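Local structure of response regulator receiver domain protein (CheY-like) (3I42) at residues 5-10 and 41-46. The protein is a CheY-like response regulator receiver domain, probably switched by phosphorylation of an aspartate in a two-component signalling pathway. Residues are numbered along the deposited sequence; the frame is centred on the assembly and turned at random.
Sequences QALIVE and HAMSTR
Leu7 reaches from the strand to the helix and divides its two methyls between neighbouring helix residues. Leu7 CD1 meets Ala42 CB at 4.0 Å. Leu7 CD2 lies 3.8 Å from Met43 CG. The first torsion of Leu7 sets CG anti to the backbone N (chi1 176°), which carries the fork out from the sheet to the helix. The Met43 side chain then bends at chi2 and chi3, and it is CG, not the sulfur or CE, that touches the leucine. The CA atoms of Leu7 and Ala42, the nearest across the contact, are 8.4 Å apart. Both Leu7 and Met43 are buried.

The polar part involves Arg46, the first residue beyond the helix, and Gln5 of the strand. Gln5 OE1 comes within 2.8 Å of Arg46 NH1. The angle is too poor for a hydrogen bond. The amide and guanidinium planes stand 50° apart, and the oxygen approaches the guanidinium obliquely. The two side chains cross at about a right angle. Gln5 runs extended beyond CG, while Arg46 is bent at chi2 and chi3. Arg46 no longer has helical backbone angles, yet Arg46 N still donates a hydrogen bond to Ala42 O at 3.0 Å. Its NE makes a weak hydrogen bond to Tyr48 OH, and NH1 forms a long, weak ion pair with Asp31.

This is helix-on-sheet packing in the alternating beta-alpha fold of receiver domains. Strand 4-9 runs parallel between strands 28-33 and 50-54, and helix 36-45 packs against one face of that sheet. Ala6 and Ile8 point to the opposite face, where they touch helix 13-25. On the Leu7 face, Val51 of strand 50-54 touches both Leu7 and Met43, joining the next strand to the same apolar layer.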
loop_
_atom_site.group_PDB
_atom_site.type_symbol
_atom_site.label_atom_id
_atom_site.label_comp_id
_atom_site.label_asym_id
_atom_site.label_seq_id
_atom_site.Cartn_x
_atom_site.Cartn_y
_atom_site.Cartn_z
ATOM N N GLN A 5 -0.249 -17.152 13.769
ATOM C CA GLN A 5 -1.094 -16.605 14.829
ATOM C C GLN A 5 -1.644 -15.228 14.444
ATOM O O GLN A 5 -0.885 -14.327 14.093
ATOM C CB GLN A 5 -0.298 -16.475 16.120
ATOM C CG GLN A 5 -0.266 -17.726 16.982
ATOM C CD GLN A 5 0.295 -17.404 18.360
ATOM O OE1 GLN A 5 -0.368 -17.623 19.389
ATOM N NE2 GLN A 5 1.509 -16.837 18.385
ATOM N N ALA A 6 -2.952 -15.058 14.556
ATOM C CA ALA A 6 -3.580 -13.837 14.081
ATOM C C ALA A 6 -4.314 -13.164 15.225
ATOM O O ALA A 6 -4.830 -13.835 16.105
ATOM C CB ALA A 6 -4.538 -14.136 12.931
ATOM N N LEU A 7 -4.324 -11.831 15.208
ATOM C CA LEU A 7 -5.126 -11.039 16.118
ATOM C C LEU A 7 -6.151 -10.300 15.292
ATOM O O LEU A 7 -5.828 -9.643 14.303
ATOM C CB LEU A 7 -4.262 -10.049 16.923
ATOM C CG LEU A 7 -5.012 -9.079 17.876
ATOM C CD1 LEU A 7 -5.434 -9.753 19.160
ATOM C CD2 LEU A 7 -4.177 -7.834 18.209
ATOM N N ILE A 8 -7.394 -10.429 15.707
ATOM C CA ILE A 8 -8.474 -9.730 15.077
ATOM C C ILE A 8 -8.941 -8.602 15.979
ATOM O O ILE A 8 -9.225 -8.821 17.160
ATOM C CB ILE A 8 -9.663 -10.685 14.833
ATOM C CG1 ILE A 8 -9.261 -11.789 13.876
ATOM C CG2 ILE A 8 -10.876 -9.931 14.311
ATOM C CD1 ILE A 8 -10.157 -13.071 14.110
ATOM N N VAL A 9 -9.047 -7.402 15.409
ATOM C CA VAL A 9 -9.538 -6.239 16.154
ATOM C C VAL A 9 -10.854 -5.758 15.574
ATOM O O VAL A 9 -10.916 -5.171 14.476
ATOM C CB VAL A 9 -8.505 -5.064 16.177
ATOM C CG1 VAL A 9 -9.038 -3.927 17.055
ATOM C CG2 VAL A 9 -7.120 -5.551 16.677
ATOM N N GLU A 10 -11.909 -5.974 16.334
ATOM C CA GLU A 10 -13.248 -5.852 15.800
ATOM C C GLU A 10 -14.180 -5.828 16.990
ATOM O O GLU A 10 -14.086 -6.709 17.868
ATOM C CB GLU A 10 -13.541 -7.075 14.892
ATOM C CG GLU A 10 -15.011 -7.374 14.649
ATOM C CD GLU A 10 -15.775 -6.186 14.083
ATOM O OE1 GLU A 10 -15.323 -5.620 13.064
ATOM O OE2 GLU A 10 -16.838 -5.825 14.653
ATOM N N HIS A 41 -2.879 -3.782 24.634
ATOM C CA HIS A 41 -2.558 -4.749 25.703
ATOM C C HIS A 41 -2.230 -6.129 25.176
ATOM O O HIS A 41 -1.296 -6.764 25.678
ATOM C CB HIS A 41 -3.661 -4.837 26.754
ATOM C CG HIS A 41 -3.824 -3.580 27.555
ATOM N ND1 HIS A 41 -5.011 -2.873 27.606
ATOM C CD2 HIS A 41 -2.943 -2.886 28.320
ATOM C CE1 HIS A 41 -4.854 -1.804 28.372
ATOM N NE2 HIS A 41 -3.609 -1.788 28.817
ATOM N N ALA A 42 -2.975 -6.594 24.158
ATOM C CA ALA A 42 -2.726 -7.921 23.550
ATOM C C ALA A 42 -1.378 -7.990 22.844
ATOM O O ALA A 42 -0.656 -8.979 22.945
ATOM C CB ALA A 42 -3.861 -8.324 22.595
ATOM N N MET A 43 -1.028 -6.933 22.128
ATOM C CA MET A 43 0.217 -6.941 21.362
ATOM C C MET A 43 1.444 -6.723 22.243
ATOM O O MET A 43 2.567 -7.050 21.842
ATOM C CB MET A 43 0.152 -5.900 20.261
ATOM C CG MET A 43 -0.768 -6.329 19.161
ATOM S SD MET A 43 0.071 -6.467 17.618
ATOM C CE MET A 43 1.648 -7.218 17.997
ATOM N N SER A 44 1.212 -6.158 23.429
ATOM C CA SER A 44 2.219 -6.091 24.483
ATOM C C SER A 44 2.653 -7.510 24.801
ATOM O O SER A 44 3.805 -7.887 24.592
ATOM C CB SER A 44 1.643 -5.486 25.780
ATOM O OG SER A 44 1.300 -4.118 25.652
ATOM N N THR A 45 1.702 -8.295 25.283
ATOM C CA THR A 45 2.001 -9.567 25.913
ATOM C C THR A 45 2.296 -10.698 24.919
ATOM O O THR A 45 3.166 -11.542 25.179
ATOM C CB THR A 45 0.866 -9.967 26.894
ATOM O OG1 THR A 45 -0.312 -10.299 26.146
ATOM C CG2 THR A 45 0.543 -8.809 27.858
ATOM N N ARG A 46 1.576 -10.730 23.796
ATOM C CA ARG A 46 1.731 -11.818 22.820
ATOM C C ARG A 46 2.184 -11.287 21.463
ATOM O O ARG A 46 1.866 -10.153 21.095
ATOM C CB ARG A 46 0.422 -12.592 22.631
ATOM C CG ARG A 46 -0.485 -12.726 23.866
ATOM C CD ARG A 46 -1.121 -14.132 23.945
ATOM N NE ARG A 46 -1.426 -14.706 22.619
ATOM C CZ ARG A 46 -1.829 -15.963 22.391
ATOM N NH1 ARG A 46 -2.072 -16.357 21.144
ATOM N NH2 ARG A 46 -1.991 -16.831 23.393
#